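Local coordinates for phospholethanolamine N-methyltransferase 2 (Haemonchus contortus, PDB 4KRI), which probably methylates phosphomonomethylethanolamine, using S-adenosylmethionine as methyl donor, in the phosphocholine biosynthesis of a parasitic nematode, at residues Lys85-Thr88 / Ala89-Ser93; Leu67-Asn70 / Gln71-Glu75. All blocks are in the same frame, centred on the assembly; numbering follows the deposited sequence.

Contact 1: Lys85-Thr88 / Ala89-Ser93; sequences KFIT and AALRS
The backbone of K85-T88 runs straight into A89-S93 as one helical stretch, bonded from i+4 to i: A89 to K85, A90 to F86, L91 to I87 and R92 to T88. The bond from A90 N to F86 O is 2.8 Å long, and that from L91 N to I87 O has an N-H...O angle of 166°. On the outer side T88 and R92 lie side by side. The CG2 methyl of T88 sits over the centre of the R92 guanidinium, 3.6 Å from its CZ. The threonine torsion explains this: OG1 stays beside the backbone N (chi1 -62°), where it bonds to D84 O, and CG2 is left to meet the arginine. The methyl lies on one face of the flat group, not at its edge. The helix is 80-93. It follows strand 64-70 and precedes the parallel strand 98-105, an order consistent with a Rossmann-like fold in the N-terminal part of this di-domain enzyme. F86 and A90 lie on the side of the helix that faces strand 64-70. The A90 CB methyl lies over one face of the F86 ring, offset toward the rim, 4.2 Å from CZ. I87 and L91 point the same way, and I87 CG2 touches L91 CD1 at 4.0 Å. F136 of strand 132-143 touches I87, A90 and L91. At the last turn the hydroxyl of S93 turns back and donates from OG to A90 O at 2.9 Å. The same carbonyl also takes a weak bond from S93 N, while L91 O accepts a bond from K163 NZ.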
loop_
_atom_site.group_PDB
_atom_site.type_symbol
_atom_site.label_atom_id
_atom_site.label_comp_id
_atom_site.label_asym_id
_atom_site.label_seq_id
_atom_site.Cartn_x
_atom_site.Cartn_y
_atom_site.Cartn_z
ATOM N N LYS A 85 -8.090 -0.863 26.240
ATOM C CA LYS A 85 -9.409 -1.337 26.650
ATOM C C LYS A 85 -10.304 -1.596 25.442
ATOM O O LYS A 85 -11.020 -2.596 25.400
ATOM C CB LYS A 85 -10.077 -0.362 27.628
ATOM C CG LYS A 85 -9.849 -0.735 29.072
ATOM C CD LYS A 85 -10.040 0.453 29.994
ATOM C CE LYS A 85 -9.748 0.060 31.434
ATOM N NZ LYS A 85 -10.646 -1.048 31.882
ATOM N N PHE A 86 -10.249 -0.706 24.457
ATOM C CA PHE A 86 -11.065 -0.874 23.259
ATOM C C PHE A 86 -10.636 -2.084 22.447
ATOM O O PHE A 86 -11.474 -2.866 22.014
ATOM C CB PHE A 86 -11.023 0.359 22.352
ATOM C CG PHE A 86 -11.465 0.068 20.946
ATOM C CD1 PHE A 86 -12.810 -0.101 20.651
ATOM C CD2 PHE A 86 -10.539 -0.073 19.926
ATOM C CE1 PHE A 86 -13.225 -0.394 19.355
ATOM C CE2 PHE A 86 -10.945 -0.367 18.632
ATOM C CZ PHE A 86 -12.294 -0.519 18.347
ATOM N N ILE A 87 -9.337 -2.227 22.207
ATOM C CA ILE A 87 -8.878 -3.347 21.380
ATOM C C ILE A 87 -9.236 -4.658 22.057
ATOM O O ILE A 87 -9.657 -5.613 21.402
ATOM C CB ILE A 87 -7.373 -3.294 21.119
ATOM C CG1 ILE A 87 -7.022 -1.985 20.416
ATOM C CG2 ILE A 87 -6.944 -4.478 20.265
ATOM C CD1 ILE A 87 -5.528 -1.737 20.279
ATOM N N THR A 88 -9.073 -4.684 23.375
ATOM C CA THR A 88 -9.445 -5.841 24.174
ATOM C C THR A 88 -10.926 -6.160 24.013
ATOM O O THR A 88 -11.292 -7.303 23.742
ATOM C CB THR A 88 -9.119 -5.612 25.655
ATOM O OG1 THR A 88 -7.705 -5.433 25.792
ATOM C CG2 THR A 88 -9.556 -6.805 26.492
ATOM N N ALA A 89 -11.772 -5.146 24.145
ATOM C CA ALA A 89 -13.219 -5.357 24.082
ATOM C C ALA A 89 -13.630 -5.760 22.670
ATOM O O ALA A 89 -14.523 -6.584 22.482
ATOM C CB ALA A 89 -13.965 -4.099 24.521
ATOM N N ALA A 90 -12.979 -5.174 21.673
ATOM C CA ALA A 90 -13.276 -5.518 20.286
ATOM C C ALA A 90 -12.950 -6.981 19.999
ATOM O O ALA A 90 -13.757 -7.693 19.404
ATOM C CB ALA A 90 -12.524 -4.595 19.332
ATOM N N LEU A 91 -11.776 -7.430 20.438
ATOM C CA LEU A 91 -11.376 -8.825 20.272
ATOM C C LEU A 91 -12.317 -9.780 20.996
ATOM O O LEU A 91 -12.679 -10.827 20.453
ATOM C CB LEU A 91 -9.935 -9.035 20.751
ATOM C CG LEU A 91 -8.872 -8.505 19.781
ATOM C CD1 LEU A 91 -7.503 -8.457 20.456
ATOM C CD2 LEU A 91 -8.798 -9.380 18.530
ATOM N N ARG A 92 -12.724 -9.433 22.213
ATOM C CA ARG A 92 -13.637 -10.313 22.936
ATOM C C ARG A 92 -14.994 -10.437 22.238
ATOM O O ARG A 92 -15.615 -11.497 22.265
ATOM C CB ARG A 92 -13.811 -9.857 24.390
ATOM C CG ARG A 92 -12.572 -10.105 25.235
ATOM C CD ARG A 92 -12.769 -9.675 26.687
ATOM N NE ARG A 92 -11.524 -9.813 27.442
ATOM C CZ ARG A 92 -11.254 -9.187 28.587
ATOM N NH1 ARG A 92 -12.142 -8.361 29.131
ATOM N NH2 ARG A 92 -10.083 -9.386 29.185
ATOM N N SER A 93 -15.442 -9.364 21.590
ATOM C CA SER A 93 -16.782 -9.350 21.012
ATOM C C SER A 93 -16.871 -10.143 19.710
ATOM O O SER A 93 -17.961 -10.569 19.312
ATOM C CB SER A 93 -17.224 -7.915 20.734
ATOM O OG SER A 93 -16.652 -7.467 19.512
#

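Contact 2: Leu67-Asn70 / Gln71-Glu75; sequences LIVN and QALDE
L67-N70 is the extended end of a strand, and at Q71 the chain leaves it through a left-handed helical conformation (phi 55°), with no hydrogen bond between the two halves. The turn brings A72 and L73 back beside V69. A chi1 of -180° places V69 CG1 across from the backbone N, and from there it meets A72 CB at 3.8 Å. L73 CG is a looser neighbour at 4.3 Å from V69 CG1. These are apolar contacts, and L100 and L102 of strand 98-105 and F86 of helix 80-93 also pack on V69. N70 and Q71 carry the polar side of the turn. Their amide planes are only 23° apart, yet the two groups do not bond to each other. Each is held by strand 98-105 instead: N70 OD1 accepts from R103 NH1, and Q71 OE1 accepts from D105 N. The side chains of N70 and Q71 come closest where N70 OD1 meets Q71 CG, at 3.8 Å. Further along, Q104 accepts from L73 N and donates to D74 OD1, so the loop is pinned to the neighbouring strand at several points. This is the carboxyl end of an inner parallel strand, 64-70, flanked by 25-29 and 98-105, with a loop leading on to helix 80-93. It resembles the strand ends of Rossmann-like folds, here in the N-terminal part, away from the ligand pockets.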
loop_
_atom_site.group_PDB
_atom_site.type_symbol
_atom_site.label_atom_id
_atom_site.label_comp_id
_atom_site.label_asym_id
_atom_site.label_seq_id
_atom_site.Cartn_x
_atom_site.Cartn_y
_atom_site.Cartn_z
ATOM N N LEU A 67 -17.780 -6.214 13.394
ATOM C CA LEU A 67 -17.945 -5.094 14.290
ATOM C C LEU A 67 -17.542 -3.860 13.506
ATOM O O LEU A 67 -16.409 -3.770 13.015
ATOM C CB LEU A 67 -17.004 -5.264 15.481
ATOM C CG LEU A 67 -16.969 -4.094 16.463
ATOM C CD1 LEU A 67 -18.344 -3.834 17.078
ATOM C CD2 LEU A 67 -15.944 -4.383 17.537
ATOM N N ILE A 68 -18.468 -2.916 13.373
ATOM C CA ILE A 68 -18.202 -1.678 12.653
ATOM C C ILE A 68 -18.110 -0.556 13.667
ATOM O O ILE A 68 -19.049 -0.326 14.420
ATOM C CB ILE A 68 -19.341 -1.376 11.666
ATOM C CG1 ILE A 68 -19.521 -2.569 10.715
ATOM C CG2 ILE A 68 -19.046 -0.114 10.877
ATOM C CD1 ILE A 68 -20.778 -2.498 9.890
ATOM N N VAL A 69 -16.970 0.131 13.698
ATOM C CA VAL A 69 -16.744 1.169 14.691
ATOM C C VAL A 69 -16.542 2.469 13.940
ATOM O O VAL A 69 -15.586 2.614 13.179
ATOM C CB VAL A 69 -15.507 0.862 15.557
ATOM C CG1 VAL A 69 -15.277 1.959 16.601
ATOM C CG2 VAL A 69 -15.682 -0.473 16.253
ATOM N N ASN A 70 -17.443 3.418 14.150
ATOM C CA ASN A 70 -17.474 4.603 13.309
ATOM C C ASN A 70 -17.376 5.905 14.112
ATOM O O ASN A 70 -18.304 6.268 14.831
ATOM C CB ASN A 70 -18.764 4.601 12.476
ATOM C CG ASN A 70 -18.784 5.697 11.435
ATOM O OD1 ASN A 70 -17.737 6.088 10.913
ATOM N ND2 ASN A 70 -19.967 6.197 11.121
ATOM N N GLN A 71 -16.228 6.576 14.002
ATOM C CA GLN A 71 -15.990 7.859 14.679
ATOM C C GLN A 71 -16.209 7.779 16.187
ATOM O O GLN A 71 -16.809 8.671 16.783
ATOM C CB GLN A 71 -16.859 8.964 14.076
ATOM C CG GLN A 71 -16.543 9.258 12.611
ATOM C CD GLN A 71 -15.304 10.152 12.397
ATOM O OE1 GLN A 71 -14.207 9.904 12.938
ATOM N NE2 GLN A 71 -15.483 11.194 11.579
ATOM N N ALA A 72 -15.694 6.718 16.796
ATOM C CA ALA A 72 -15.963 6.450 18.206
ATOM C C ALA A 72 -14.717 6.544 19.079
ATOM O O ALA A 72 -14.805 6.413 20.304
ATOM C CB ALA A 72 -16.606 5.072 18.353
ATOM N N LEU A 73 -13.563 6.775 18.460
ATOM C CA LEU A 73 -12.295 6.629 19.168
ATOM C C LEU A 73 -11.501 7.919 19.368
ATOM O O LEU A 73 -10.280 7.862 19.488
ATOM C CB LEU A 73 -11.401 5.611 18.454
ATOM C CG LEU A 73 -11.962 4.200 18.303
ATOM C CD1 LEU A 73 -10.854 3.238 17.899
ATOM C CD2 LEU A 73 -12.627 3.753 19.589
ATOM N N ASP A 74 -12.177 9.066 19.400
ATOM C CA ASP A 74 -11.485 10.348 19.600
ATOM C C ASP A 74 -10.604 10.339 20.849
ATOM O O ASP A 74 -9.478 10.826 20.835
ATOM C CB ASP A 74 -12.490 11.496 19.720
ATOM C CG ASP A 74 -13.322 11.684 18.472
ATOM O OD1 ASP A 74 -13.020 11.033 17.450
ATOM O OD2 ASP A 74 -14.275 12.495 18.516
ATOM N N GLU A 75 -11.127 9.786 21.937
ATOM C CA GLU A 75 -10.363 9.700 23.177
ATOM C C GLU A 75 -9.264 8.650 23.099
ATOM O O GLU A 75 -8.129 8.896 23.514
ATOM C CB GLU A 75 -11.283 9.369 24.350
ATOM C CG GLU A 75 -12.036 10.552 24.918
ATOM C CD GLU A 75 -12.640 10.227 26.263
ATOM O OE1 GLU A 75 -12.791 9.023 26.564
ATOM O OE2 GLU A 75 -12.950 11.167 27.022
#

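From the N terminus, contact 2 comes first: strand 64-70 ends and the chain turns through Q71-E75. Contact 1 follows in series on helix 80-93, so neither nests in or crosses the other. Neither closes a long loop, since in each the two segments follow one another without a gap. They meet through packing: F86 CE2 touches L73 CD1 at 3.7 Å, and L67 CD2 lies 3.9 Å from A90 CB. The centres of contact 1 and contact 2 are about 12 Å apart. Together they lay the helix against the strand that precedes it. Both belong to the N-terminal part of the chain, while the bound S-adenosylhomocysteine and phosphomonomethylethanolamine occupy pockets formed by later residues.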